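Local coordinates for protein M32 carboxypeptidase (PDB 7A03) that is an M32-family carboxypeptidase, a metallopeptidase that probably removes residues one at a time from the C-terminal end of peptides, at residues E9-Y14 / H72-H77; K15-K20 / P65-L70; Q85-L90 / L285-A290; A22-A27 / T56-L61; N243-R248 / L278-Y283. All blocks are in the same frame, centred on the assembly; numbering follows the deposited sequence.

Contact 1 of 5, residues E9-Y14 / H72-H77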
# COMPACT_ATOMS: atom_id res chain seq x y z
N GLU A 9 -33.94 -2.07 15.91
CA GLU A 9 -34.04 -0.61 15.85
C GLU A 9 -32.71 0.03 16.22
O GLU A 9 -32.25 0.98 15.57
CB GLU A 9 -35.14 -0.17 16.80
CG GLU A 9 -35.70 1.22 16.57
CD GLU A 9 -37.04 1.41 17.27
OE1 GLU A 9 -37.86 2.19 16.77
OE2 GLU A 9 -37.27 0.76 18.31
N GLN A 10 -32.07 -0.50 17.26
CA GLN A 10 -30.78 0.02 17.71
C GLN A 10 -29.67 -0.27 16.70
O GLN A 10 -28.81 0.60 16.45
CB GLN A 10 -30.45 -0.55 19.10
CG GLN A 10 -30.30 -2.08 19.22
CD GLN A 10 -31.37 -2.89 18.48
OE1 GLN A 10 -32.56 -2.56 18.51
NE2 GLN A 10 -30.94 -3.95 17.79
N TYR A 11 -29.65 -1.46 16.11
CA TYR A 11 -28.65 -1.71 15.07
C TYR A 11 -28.88 -0.79 13.87
O TYR A 11 -27.92 -0.29 13.28
CB TYR A 11 -28.61 -3.18 14.66
CG TYR A 11 -27.46 -3.49 13.73
CD1 TYR A 11 -26.20 -3.79 14.23
CD2 TYR A 11 -27.62 -3.45 12.35
CE1 TYR A 11 -25.13 -4.04 13.39
CE2 TYR A 11 -26.56 -3.70 11.49
CZ TYR A 11 -25.32 -4.01 12.02
OH TYR A 11 -24.26 -4.26 11.19
N ALA A 12 -30.15 -0.55 13.52
CA ALA A 12 -30.43 0.37 12.42
C ALA A 12 -29.96 1.78 12.75
O ALA A 12 -29.50 2.50 11.86
CB ALA A 12 -31.92 0.36 12.07
N ALA A 13 -30.02 2.18 14.03
CA ALA A 13 -29.51 3.50 14.38
C ALA A 13 -27.99 3.56 14.27
O ALA A 13 -27.42 4.57 13.82
CB ALA A 13 -29.98 3.91 15.78
N TYR A 14 -27.31 2.47 14.67
CA TYR A 14 -25.87 2.37 14.45
C TYR A 14 -25.52 2.51 12.96
O TYR A 14 -24.62 3.27 12.58
CB TYR A 14 -25.36 1.04 15.01
CG TYR A 14 -24.06 0.56 14.42
CD1 TYR A 14 -22.85 1.12 14.80
CD2 TYR A 14 -24.05 -0.47 13.49
CE1 TYR A 14 -21.64 0.67 14.26
CE2 TYR A 14 -22.86 -0.92 12.95
CZ TYR A 14 -21.66 -0.36 13.33
OH TYR A 14 -20.49 -0.83 12.77
N HIS A 72 -21.91 0.52 22.95
CA HIS A 72 -21.85 -0.23 24.19
C HIS A 72 -23.14 -1.01 24.45
O HIS A 72 -23.08 -2.12 25.01
CB HIS A 72 -21.52 0.72 25.34
CG HIS A 72 -20.06 1.04 25.45
ND1 HIS A 72 -19.11 0.08 25.73
CD2 HIS A 72 -19.39 2.21 25.32
CE1 HIS A 72 -17.91 0.65 25.77
NE2 HIS A 72 -18.06 1.94 25.52
N GLU A 73 -24.28 -0.48 24.04
CA GLU A 73 -25.54 -1.22 24.16
C GLU A 73 -25.56 -2.41 23.20
O GLU A 73 -25.97 -3.51 23.58
CB GLU A 73 -26.72 -0.29 23.89
CG GLU A 73 -28.05 -0.98 23.72
CD GLU A 73 -29.15 -0.02 23.29
OE1 GLU A 73 -28.82 1.10 22.84
OE2 GLU A 73 -30.34 -0.39 23.40
N LEU A 74 -25.10 -2.21 21.97
CA LEU A 74 -25.14 -3.27 20.98
C LEU A 74 -24.11 -4.36 21.26
O LEU A 74 -24.29 -5.50 20.79
CB LEU A 74 -24.92 -2.68 19.59
CG LEU A 74 -26.17 -1.97 19.07
CD1 LEU A 74 -25.83 -0.90 18.04
CD2 LEU A 74 -27.09 -3.01 18.48
N HIS A 75 -23.05 -4.05 22.00
CA HIS A 75 -22.08 -5.07 22.37
C HIS A 75 -22.71 -6.19 23.19
O HIS A 75 -22.21 -7.32 23.19
CB HIS A 75 -20.90 -4.45 23.12
CG HIS A 75 -19.60 -5.15 22.89
ND1 HIS A 75 -19.22 -5.63 21.65
CD2 HIS A 75 -18.57 -5.43 23.73
CE1 HIS A 75 -18.02 -6.18 21.75
NE2 HIS A 75 -17.61 -6.08 23.00
N HIS A 76 -23.81 -5.89 23.90
CA HIS A 76 -24.48 -6.88 24.73
C HIS A 76 -25.70 -7.51 24.07
O HIS A 76 -26.58 -8.02 24.77
CB HIS A 76 -24.86 -6.32 26.11
CG HIS A 76 -23.84 -5.40 26.70
ND1 HIS A 76 -24.15 -4.14 27.17
CD2 HIS A 76 -22.51 -5.56 26.90
CE1 HIS A 76 -23.06 -3.56 27.64
NE2 HIS A 76 -22.05 -4.40 27.49
N HIS A 77 -25.78 -7.48 22.74
CA HIS A 77 -26.92 -8.08 22.05
C HIS A 77 -26.47 -9.40 21.45
O HIS A 77 -25.92 -9.42 20.33
CB HIS A 77 -27.44 -7.14 20.96
CG HIS A 77 -28.38 -6.09 21.46
ND1 HIS A 77 -29.68 -5.96 21.01
CD2 HIS A 77 -28.21 -5.09 22.37
CE1 HIS A 77 -30.26 -4.95 21.62
NE2 HIS A 77 -29.39 -4.40 22.44
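The backbone oxygen of Gln-10 takes the helical hydrogen bond of Tyr-14 N at 3.0 Å and, from the other segment, is met by the methyl Leu-74 CD1 at 3.7 Å. Leu-74 is the wedge of this contact, toward the C-terminal part of helix 65-74, and it splits its two methyls over the first turns of helix 9-37. Leu-74 CD2 presses on Gln-10 CG at 3.4 Å and lies near the plane of the Tyr-11 ring, at its edge, 4.1 Å from Tyr-11 CB. Leu-74 CD1 reaches Tyr-14 CB at 3.6 Å. Gln-10 is bent to meet this wedge: its CG sits between the backbone N and the carbonyl carbon (chi1 62°), which turns the aliphatic part of the chain across both Leu-74 and His-77, whose CE1 comes within 3.7 Å of Gln-10 CG. The His-77 side chain arrives from the opposite direction, and His-77 closes the type I turn that starts at Leu-74. Tyr-11 and Tyr-14 lead their rings on toward helix 82-100, where Tyr-11 OH is bonded to Asn-87 ND2 and Tyr-14 OH to Ser-91 OG. The join between the two segments is therefore made by carbon contacts, while the tyrosine hydroxyls are spent on a third helix.

Contact 2 of 5, residues K15-K20 / P65-L70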
# COMPACT_ATOMS: atom_id res chain seq x y z
N LYS A 15 -26.23 1.77 12.11
CA LYS A 15 -25.97 1.83 10.68
C LYS A 15 -26.22 3.23 10.12
O LYS A 15 -25.43 3.72 9.30
CB LYS A 15 -26.82 0.77 9.96
CG LYS A 15 -26.49 0.54 8.51
CD LYS A 15 -27.39 -0.54 7.93
CE LYS A 15 -27.10 -0.78 6.45
NZ LYS A 15 -28.10 -1.72 5.87
N GLN A 16 -27.29 3.89 10.57
CA GLN A 16 -27.58 5.24 10.09
C GLN A 16 -26.45 6.20 10.46
O GLN A 16 -25.97 6.98 9.62
CB GLN A 16 -28.93 5.70 10.66
CG GLN A 16 -29.34 7.11 10.26
CD GLN A 16 -28.78 8.17 11.19
OE1 GLN A 16 -28.77 8.00 12.41
NE2 GLN A 16 -28.31 9.28 10.61
N LYS A 17 -25.97 6.12 11.71
CA LYS A 17 -24.89 7.02 12.12
C LYS A 17 -23.62 6.76 11.33
O LYS A 17 -22.95 7.70 10.88
CB LYS A 17 -24.63 6.86 13.62
CG LYS A 17 -25.74 7.39 14.50
CD LYS A 17 -25.45 7.10 15.96
CE LYS A 17 -26.57 7.62 16.85
NZ LYS A 17 -26.73 9.10 16.78
N MET A 18 -23.27 5.48 11.16
CA MET A 18 -22.04 5.15 10.44
C MET A 18 -22.15 5.53 8.97
O MET A 18 -21.16 5.94 8.36
CB MET A 18 -21.75 3.65 10.57
CG MET A 18 -21.51 3.19 12.00
SD MET A 18 -20.23 4.12 12.87
CE MET A 18 -18.78 3.52 12.01
N GLN A 19 -23.33 5.39 8.39
CA GLN A 19 -23.46 5.71 6.98
C GLN A 19 -23.41 7.22 6.75
O GLN A 19 -22.85 7.67 5.75
CB GLN A 19 -24.69 5.02 6.39
CG GLN A 19 -24.45 3.50 6.40
CD GLN A 19 -25.51 2.71 5.68
OE1 GLN A 19 -26.67 3.12 5.60
NE2 GLN A 19 -25.12 1.54 5.17
N LYS A 20 -23.90 8.01 7.71
CA LYS A 20 -23.74 9.46 7.62
C LYS A 20 -22.26 9.85 7.69
O LYS A 20 -21.77 10.66 6.87
CB LYS A 20 -24.53 10.11 8.77
CG LYS A 20 -24.38 11.62 8.90
CD LYS A 20 -25.26 12.12 10.03
CE LYS A 20 -24.96 13.57 10.35
NZ LYS A 20 -25.78 14.03 11.51
N PRO A 65 -20.85 11.21 21.80
CA PRO A 65 -21.22 10.32 22.92
C PRO A 65 -22.37 9.38 22.61
O PRO A 65 -22.38 8.24 23.11
CB PRO A 65 -21.58 11.31 24.05
CG PRO A 65 -20.88 12.58 23.68
CD PRO A 65 -20.89 12.64 22.18
N GLU A 66 -23.34 9.82 21.81
CA GLU A 66 -24.49 8.97 21.49
C GLU A 66 -24.05 7.73 20.73
O GLU A 66 -24.59 6.63 20.95
CB GLU A 66 -25.49 9.76 20.65
CG GLU A 66 -26.12 10.94 21.36
CD GLU A 66 -25.32 12.22 21.21
OE1 GLU A 66 -24.23 12.19 20.60
OE2 GLU A 66 -25.80 13.27 21.70
N LEU A 67 -23.07 7.88 19.85
CA LEU A 67 -22.54 6.72 19.14
C LEU A 67 -21.86 5.75 20.11
O LEU A 67 -22.03 4.53 20.00
CB LEU A 67 -21.60 7.17 18.03
CG LEU A 67 -20.96 6.03 17.23
CD1 LEU A 67 -22.03 5.21 16.54
CD2 LEU A 67 -19.96 6.58 16.21
N GLY A 68 -21.09 6.28 21.08
CA GLY A 68 -20.46 5.39 22.05
C GLY A 68 -21.48 4.63 22.87
O GLY A 68 -21.33 3.42 23.11
N SER A 69 -22.53 5.32 23.32
CA SER A 69 -23.56 4.65 24.10
C SER A 69 -24.25 3.56 23.29
O SER A 69 -24.49 2.45 23.80
CB SER A 69 -24.58 5.66 24.63
OG SER A 69 -23.93 6.63 25.44
N LEU A 70 -24.55 3.84 22.03
CA LEU A 70 -25.16 2.85 21.15
C LEU A 70 -24.25 1.63 20.96
O LEU A 70 -24.71 0.48 21.01
CB LEU A 70 -25.43 3.51 19.80
CG LEU A 70 -26.36 2.84 18.79
CD1 LEU A 70 -27.69 2.49 19.42
CD2 LEU A 70 -26.54 3.82 17.64
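Lys-17 leaves helix 9-37 toward helix 65-74 and lies over Leu-67 and Leu-70 with its hydrocarbon chain. From CB the chain sets off with CG anti to the carbonyl carbon (chi1 -69°), then runs fully extended through CG and CD, so that it slides past Leu-67 in the opposite direction. CD is the atom both leucines share: Leu-70 CD2 is 3.8 Å from Lys-17 CD, and Leu-67 CD1 is 4.0 Å from the same carbon. Lys-17 CE stays on Leu-70 CD2, at 3.9 Å, before the chain kinks at its last torsion (chi4 -63°) and brings Lys-17 NZ to 4.1 Å from Glu-66 CB. The carboxylate of Glu-66 is not in contact, its OE1 lying 5.5 Å from Lys-17 NZ. On the neighbouring position Met-18 curls back through two bends, and Met-18 SD meets Leu-67 CD2 at 4.2 Å, the two chains crossing at about a right angle; Phe-62 of helix 44-62 packs on both. The short helix axes pass 11.1 Å apart and run 136° from one another, an oblique crossing bridged by long side chains. Lys-17 thus uses its two ends differently: its methylenes cover leucine methyls, while its ammonium ends near Glu-66, whose opposite charge may attract it at longer range.

Contact 3 of 5, residues Q85-L90 / L285-A290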
# COMPACT_ATOMS: atom_id res chain seq x y z
N GLN A 85 -22.40 -8.48 14.75
CA GLN A 85 -21.59 -8.49 15.96
C GLN A 85 -20.16 -8.05 15.66
O GLN A 85 -19.56 -7.31 16.44
CB GLN A 85 -21.59 -9.88 16.58
CG GLN A 85 -22.89 -10.24 17.28
CD GLN A 85 -22.73 -11.48 18.15
OE1 GLN A 85 -21.63 -11.78 18.62
NE2 GLN A 85 -23.81 -12.22 18.35
N LYS A 86 -19.61 -8.50 14.53
CA LYS A 86 -18.26 -8.09 14.17
C LYS A 86 -18.21 -6.59 13.90
O LYS A 86 -17.26 -5.91 14.32
CB LYS A 86 -17.76 -8.89 12.96
CG LYS A 86 -16.33 -8.57 12.54
CD LYS A 86 -15.32 -9.10 13.54
CE LYS A 86 -15.43 -10.62 13.69
NZ LYS A 86 -14.39 -11.17 14.59
N ASN A 87 -19.19 -6.06 13.17
CA ASN A 87 -19.29 -4.62 12.94
C ASN A 87 -19.29 -3.84 14.24
O ASN A 87 -18.53 -2.88 14.41
CB ASN A 87 -20.55 -4.30 12.14
CG ASN A 87 -20.36 -4.56 10.65
OD1 ASN A 87 -19.24 -4.51 10.14
ND2 ASN A 87 -21.46 -4.80 9.95
N ILE A 88 -20.14 -4.25 15.19
CA ILE A 88 -20.21 -3.57 16.48
C ILE A 88 -18.86 -3.64 17.19
O ILE A 88 -18.37 -2.63 17.72
CB ILE A 88 -21.35 -4.15 17.34
CG1 ILE A 88 -22.70 -3.93 16.66
CG2 ILE A 88 -21.35 -3.52 18.73
CD1 ILE A 88 -23.02 -2.48 16.38
N ALA A 89 -18.24 -4.83 17.22
CA ALA A 89 -16.98 -4.98 17.96
C ALA A 89 -15.87 -4.13 17.35
O ALA A 89 -15.11 -3.45 18.07
CB ALA A 89 -16.57 -6.46 18.00
N LEU A 90 -15.75 -4.15 16.02
CA LEU A 90 -14.69 -3.39 15.37
C LEU A 90 -14.94 -1.90 15.49
O LEU A 90 -14.01 -1.12 15.72
CB LEU A 90 -14.57 -3.81 13.90
CG LEU A 90 -13.96 -5.20 13.71
CD1 LEU A 90 -13.92 -5.58 12.24
CD2 LEU A 90 -12.58 -5.25 14.33
N LEU A 285 -19.46 0.46 7.19
CA LEU A 285 -19.30 -0.46 8.31
C LEU A 285 -18.02 -1.25 8.16
O LEU A 285 -17.51 -1.42 7.04
CB LEU A 285 -20.49 -1.44 8.36
CG LEU A 285 -21.87 -0.81 8.17
CD1 LEU A 285 -22.97 -1.86 8.27
CD2 LEU A 285 -22.11 0.26 9.23
N PRO A 286 -17.46 -1.77 9.26
CA PRO A 286 -16.18 -2.48 9.15
C PRO A 286 -16.19 -3.62 8.15
O PRO A 286 -15.20 -3.81 7.43
CB PRO A 286 -15.90 -2.93 10.60
CG PRO A 286 -16.64 -1.91 11.45
CD PRO A 286 -17.90 -1.62 10.66
N CYS A 287 -17.29 -4.36 8.06
CA CYS A 287 -17.36 -5.44 7.09
C CYS A 287 -17.60 -4.95 5.66
O CYS A 287 -17.73 -5.77 4.76
CB CYS A 287 -18.34 -6.53 7.53
SG CYS A 287 -17.81 -7.38 9.05
N GLY A 288 -17.62 -3.63 5.43
CA GLY A 288 -17.59 -3.08 4.09
C GLY A 288 -16.33 -2.33 3.73
O GLY A 288 -16.30 -1.65 2.70
N GLU A 289 -15.28 -2.41 4.56
CA GLU A 289 -14.00 -1.74 4.35
C GLU A 289 -12.91 -2.77 4.08
O GLU A 289 -12.97 -3.90 4.56
CB GLU A 289 -13.61 -0.93 5.60
CG GLU A 289 -14.59 0.18 5.95
CD GLU A 289 -14.35 0.80 7.33
OE1 GLU A 289 -13.48 0.30 8.07
OE2 GLU A 289 -15.03 1.81 7.66
N ALA A 290 -11.89 -2.36 3.30
CA ALA A 290 -10.74 -3.23 3.07
C ALA A 290 -10.17 -3.72 4.40
O ALA A 290 -10.17 -3.00 5.40
CB ALA A 290 -9.66 -2.46 2.33
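Asn-87, on helix 82-100, sets its amide against a single 3-10 turn (286-288) in the loop that joins helix 258-277 to helix 293-307, so this is a helix-to-loop contact within the largely helical M32 fold. The tight part centres on Pro-286, whose ring packs on Asn-87 and Leu-90. Pro-286 CD lies 3.2 Å from Asn-87 OD1, and Pro-286 CG comes to 3.6 Å from Asn-87 O. Pro-286 CB is 3.7 Å from Leu-90 CB, the two side chains sliding past each other in opposite directions. Leu-285 completes this buried part with its CD1 at 3.7 Å from Asn-87 ND2, its chain crossing the asparagine at about a right angle. That amide nitrogen also donates to Gln-282 OE1 and is bonded to Tyr-11 OH, which with the loop bond fixes the rotation of the whole amide. Contact is looser on the side of Lys-86. There Cys-287 SG stands 4.0 Å from Lys-86 CG, and the lysine then bends away to a cation-pi contact with Phe-469. Farther along, Gly-288 and Glu-289 peel off the helix and become partly exposed, Glu-289 turning to a salt bridge with Arg-468. At the tight end, chi1 of -80° aims the Asn-87 amide at the turn, and Cys-287 N donates to Asn-87 OD1 at 2.9 Å, in the carbonyl plane and with an N-H...O angle of 155°.

Contact 4 of 5, residues A22-A27 / T56-L61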
# COMPACT_ATOMS: atom_id res chain seq x y z
N ALA A 22 -19.77 7.99 6.85
CA ALA A 22 -19.16 7.55 5.61
C ALA A 22 -19.48 8.50 4.46
O ALA A 22 -18.64 8.73 3.59
CB ALA A 22 -19.61 6.12 5.27
N ASP A 23 -20.70 9.05 4.44
CA ASP A 23 -21.04 10.03 3.41
C ASP A 23 -20.11 11.23 3.49
O ASP A 23 -19.62 11.72 2.45
CB ASP A 23 -22.48 10.51 3.59
CG ASP A 23 -23.49 9.48 3.18
OD1 ASP A 23 -23.12 8.50 2.48
OD2 ASP A 23 -24.68 9.63 3.53
N VAL A 24 -19.86 11.74 4.70
CA VAL A 24 -18.92 12.85 4.84
C VAL A 24 -17.52 12.45 4.39
O VAL A 24 -16.83 13.21 3.70
CB VAL A 24 -18.92 13.41 6.27
CG1 VAL A 24 -17.99 14.61 6.35
CG2 VAL A 24 -20.34 13.81 6.69
N ARG A 25 -17.06 11.27 4.81
CA ARG A 25 -15.69 10.87 4.47
C ARG A 25 -15.53 10.66 2.97
O ARG A 25 -14.50 11.01 2.39
CB ARG A 25 -15.29 9.63 5.27
CG ARG A 25 -15.23 9.88 6.77
CD ARG A 25 -14.19 9.02 7.49
NE ARG A 25 -14.21 9.30 8.93
CZ ARG A 25 -13.50 10.26 9.52
NH1 ARG A 25 -12.70 11.04 8.81
NH2 ARG A 25 -13.58 10.44 10.84
N ASN A 26 -16.56 10.14 2.32
CA ASN A 26 -16.48 9.98 0.87
C ASN A 26 -16.58 11.32 0.15
O ASN A 26 -15.96 11.48 -0.91
CB ASN A 26 -17.53 8.98 0.41
CG ASN A 26 -17.15 7.56 0.76
OD1 ASN A 26 -16.03 7.13 0.46
ND2 ASN A 26 -18.06 6.84 1.40
N ALA A 27 -17.31 12.29 0.71
CA ALA A 27 -17.27 13.63 0.13
C ALA A 27 -15.86 14.20 0.20
O ALA A 27 -15.36 14.81 -0.75
CB ALA A 27 -18.24 14.56 0.87
N THR A 56 -13.21 17.86 10.18
CA THR A 56 -13.58 18.15 11.55
C THR A 56 -14.98 17.65 11.81
O THR A 56 -15.23 16.98 12.82
CB THR A 56 -13.45 19.65 11.83
OG1 THR A 56 -12.08 20.05 11.67
CG2 THR A 56 -13.90 19.99 13.24
N ILE A 57 -15.90 17.89 10.86
CA ILE A 57 -17.27 17.41 11.06
C ILE A 57 -17.28 15.90 11.19
O ILE A 57 -17.93 15.35 12.10
CB ILE A 57 -18.18 17.92 9.92
CG1 ILE A 57 -18.43 19.42 10.07
CG2 ILE A 57 -19.49 17.12 9.87
CD1 ILE A 57 -19.02 20.05 8.81
N ALA A 58 -16.54 15.20 10.32
CA ALA A 58 -16.56 13.74 10.39
C ALA A 58 -16.07 13.28 11.75
O ALA A 58 -16.64 12.36 12.35
CB ALA A 58 -15.68 13.13 9.30
N HIS A 59 -15.03 13.96 12.26
CA HIS A 59 -14.45 13.54 13.52
C HIS A 59 -15.44 13.78 14.64
O HIS A 59 -15.61 12.93 15.53
CB HIS A 59 -13.14 14.29 13.74
CG HIS A 59 -12.45 13.93 15.02
ND1 HIS A 59 -11.59 12.87 15.14
CD2 HIS A 59 -12.52 14.50 16.25
CE1 HIS A 59 -11.14 12.79 16.38
NE2 HIS A 59 -11.69 13.77 17.08
N GLU A 60 -16.14 14.93 14.59
CA GLU A 60 -17.16 15.20 15.59
C GLU A 60 -18.19 14.08 15.59
O GLU A 60 -18.60 13.60 16.66
CB GLU A 60 -17.84 16.54 15.30
CG GLU A 60 -16.96 17.76 15.53
CD GLU A 60 -17.56 19.05 14.97
OE1 GLU A 60 -18.58 19.01 14.25
OE2 GLU A 60 -16.99 20.12 15.27
N LEU A 61 -18.58 13.61 14.40
CA LEU A 61 -19.60 12.58 14.36
C LEU A 61 -19.06 11.27 14.92
O LEU A 61 -19.76 10.58 15.68
CB LEU A 61 -20.12 12.42 12.93
CG LEU A 61 -20.90 13.64 12.43
CD1 LEU A 61 -21.11 13.57 10.92
CD2 LEU A 61 -22.23 13.73 13.18
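Val-24 holds CG1 anti to its own amide nitrogen (chi1 -177°), which spreads its two methyls over the facing helix: Val-24 CG1 lies 4.0 Å from Ala-58 CB, and Val-24 CG2 is 4.3 Å from Leu-61 CD1. Next to it, Arg-25 bends at chi2, and its final torsion (chi4 -88°) turns the guanidinium flat over the same alanine. Ala-58 CB therefore sits over the centre of one guanidinium face, 3.6 Å from Arg-25 CZ. Beyond that methyl, Arg-25 NH2 comes to 3.9 Å from the carbonyl carbon Ala-58 C. The short segments run at 158° with axes 9.3 Å apart, as the two arms of an antiparallel helical hairpin, helices 9-37 and 44-62, and the small alanine lies where their CA atoms come nearest. The chemistry is mixed: valine and leucine give an apolar strip, whereas at the exposed Arg-25 an apolar methyl lies against the flat face of a charged group.

Contact 5 of 5, residues N243-R248 / L278-Y283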
# COMPACT_ATOMS: atom_id res chain seq x y z
N ASN A 243 -17.48 4.73 -2.80
CA ASN A 243 -18.42 3.64 -2.57
C ASN A 243 -18.02 2.54 -3.55
O ASN A 243 -17.24 2.80 -4.48
CB ASN A 243 -19.88 4.10 -2.77
CG ASN A 243 -20.13 4.62 -4.19
OD1 ASN A 243 -20.40 3.84 -5.10
ND2 ASN A 243 -20.07 5.94 -4.37
N PRO A 244 -18.51 1.32 -3.39
CA PRO A 244 -18.06 0.24 -4.31
C PRO A 244 -18.46 0.45 -5.76
O PRO A 244 -17.89 -0.21 -6.66
CB PRO A 244 -18.71 -1.02 -3.71
CG PRO A 244 -18.97 -0.66 -2.25
CD PRO A 244 -19.34 0.80 -2.29
N LEU A 245 -19.41 1.35 -6.04
CA LEU A 245 -19.85 1.63 -7.40
C LEU A 245 -19.19 2.88 -7.98
O LEU A 245 -19.60 3.36 -9.05
CB LEU A 245 -21.38 1.73 -7.48
CG LEU A 245 -22.08 0.43 -7.06
CD1 LEU A 245 -23.58 0.64 -6.91
CD2 LEU A 245 -21.82 -0.68 -8.06
N ASP A 246 -18.16 3.41 -7.31
CA ASP A 246 -17.48 4.58 -7.84
C ASP A 246 -16.05 4.52 -7.31
O ASP A 246 -15.69 5.17 -6.31
CB ASP A 246 -18.18 5.88 -7.46
CG ASP A 246 -17.67 7.07 -8.24
OD1 ASP A 246 -16.67 6.95 -8.95
OD2 ASP A 246 -18.30 8.16 -8.13
N VAL A 247 -15.23 3.74 -8.02
CA VAL A 247 -13.87 3.44 -7.63
C VAL A 247 -12.96 3.93 -8.74
O VAL A 247 -12.98 3.38 -9.85
CB VAL A 247 -13.68 1.94 -7.39
CG1 VAL A 247 -12.20 1.66 -7.04
CG2 VAL A 247 -14.63 1.44 -6.31
N ARG A 248 -12.17 4.96 -8.46
CA ARG A 248 -11.44 5.69 -9.49
C ARG A 248 -9.94 5.46 -9.33
O ARG A 248 -9.43 5.34 -8.21
CB ARG A 248 -11.78 7.19 -9.46
CG ARG A 248 -13.28 7.43 -9.57
CD ARG A 248 -13.63 8.89 -9.78
NE ARG A 248 -15.07 9.08 -9.70
CZ ARG A 248 -15.67 10.25 -9.88
NH1 ARG A 248 -14.97 11.31 -10.24
NH2 ARG A 248 -16.98 10.33 -9.72
N LEU A 278 -16.15 -4.96 -2.52
CA LEU A 278 -16.71 -4.82 -1.18
C LEU A 278 -18.24 -4.65 -1.27
O LEU A 278 -18.74 -4.06 -2.22
CB LEU A 278 -16.09 -3.63 -0.46
CG LEU A 278 -14.59 -3.78 -0.16
CD1 LEU A 278 -13.89 -2.45 0.03
CD2 LEU A 278 -14.35 -4.69 1.04
N PRO A 279 -18.99 -5.19 -0.31
CA PRO A 279 -20.46 -5.19 -0.43
C PRO A 279 -21.06 -3.81 -0.19
O PRO A 279 -20.74 -3.13 0.79
CB PRO A 279 -20.92 -6.20 0.62
CG PRO A 279 -19.77 -6.37 1.56
CD PRO A 279 -18.51 -5.97 0.85
N THR A 280 -21.97 -3.40 -1.10
CA THR A 280 -22.64 -2.12 -0.95
C THR A 280 -23.51 -2.07 0.30
O THR A 280 -23.66 -1.00 0.90
CB THR A 280 -23.45 -1.78 -2.20
OG1 THR A 280 -24.36 -2.85 -2.49
CG2 THR A 280 -22.53 -1.59 -3.38
N GLU A 281 -24.08 -3.21 0.72
CA GLU A 281 -24.93 -3.22 1.90
C GLU A 281 -24.15 -2.96 3.19
O GLU A 281 -24.76 -2.64 4.21
CB GLU A 281 -25.69 -4.55 2.02
CG GLU A 281 -27.04 -4.43 2.71
CD GLU A 281 -27.96 -3.42 2.04
OE1 GLU A 281 -27.94 -3.31 0.79
OE2 GLU A 281 -28.71 -2.73 2.77
N GLN A 282 -22.82 -3.10 3.14
CA GLN A 282 -21.96 -2.84 4.28
C GLN A 282 -21.28 -1.49 4.21
O GLN A 282 -20.33 -1.24 4.97
CB GLN A 282 -20.91 -3.95 4.39
CG GLN A 282 -21.50 -5.27 4.77
CD GLN A 282 -22.01 -5.28 6.18
OE1 GLN A 282 -21.30 -4.90 7.12
NE2 GLN A 282 -23.24 -5.76 6.37
N TYR A 283 -21.75 -0.62 3.33
CA TYR A 283 -21.20 0.73 3.19
C TYR A 283 -21.11 1.41 4.55
O TYR A 283 -22.08 1.44 5.31
CB TYR A 283 -22.16 1.50 2.30
CG TYR A 283 -21.88 2.99 2.16
CD1 TYR A 283 -20.95 3.44 1.25
CD2 TYR A 283 -22.57 3.93 2.94
CE1 TYR A 283 -20.70 4.79 1.10
CE2 TYR A 283 -22.32 5.28 2.78
CZ TYR A 283 -21.39 5.70 1.87
OH TYR A 283 -21.14 7.04 1.72
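Pro-244 lays its ring at a slant against Thr-280, whose CG2 is 3.8 Å from Pro-244 CG. Thr-280 OG1 takes the position between backbone N and carbonyl carbon (chi1 55°), which leaves the methyl as the group facing the proline. On the flank toward Leu-278 the same ring rests on a backbone carbonyl: Pro-244 CB is 3.4 Å from Leu-278 O. Leu-245 extends this apolar patch with its CG 4.2 Å from Thr-280 CG2. Asn-243 turns its CB to Tyr-283, with CE1 of that ring 4.0 Å away and met obliquely. The Asn-243 amide bends back into an Asx turn, Asn-243 OD1 accepting from Leu-245 N at 2.8 Å, which braces the type I turn presenting the proline. The turn leads into strand 247-251, the middle strand of a three-stranded mixed sheet. The partner loop follows helix 258-277, bearer of an HExxH sequence, and Tyr-283 extends its hydroxyl to Asp-23 and Asn-26 on helix 9-37.

Contacts 1, 2 and 4 step down helix 9-37 in order, contact 4 nested within the loop closed by contact 2 and that within contact 1; their centres lie 9 Å (1 to 2) and 12 Å (2 to 4) apart. They fasten helices 44-62 and 65-74 onto this N-terminal helix. Contact 5 is nested in contact 3, and both use the loop after helix 258-277; their centres are 14 Å apart. That loop also reaches helix 9-37, through Leu-285 packing on Met-18 and Gln-19 bonding to Tyr-283 O. Contact 3, with these touches, joins the N-terminal helices to the loop after the HExxH helix, probably metal-binding as in other M32 peptidases, though its histidines bind no metal here.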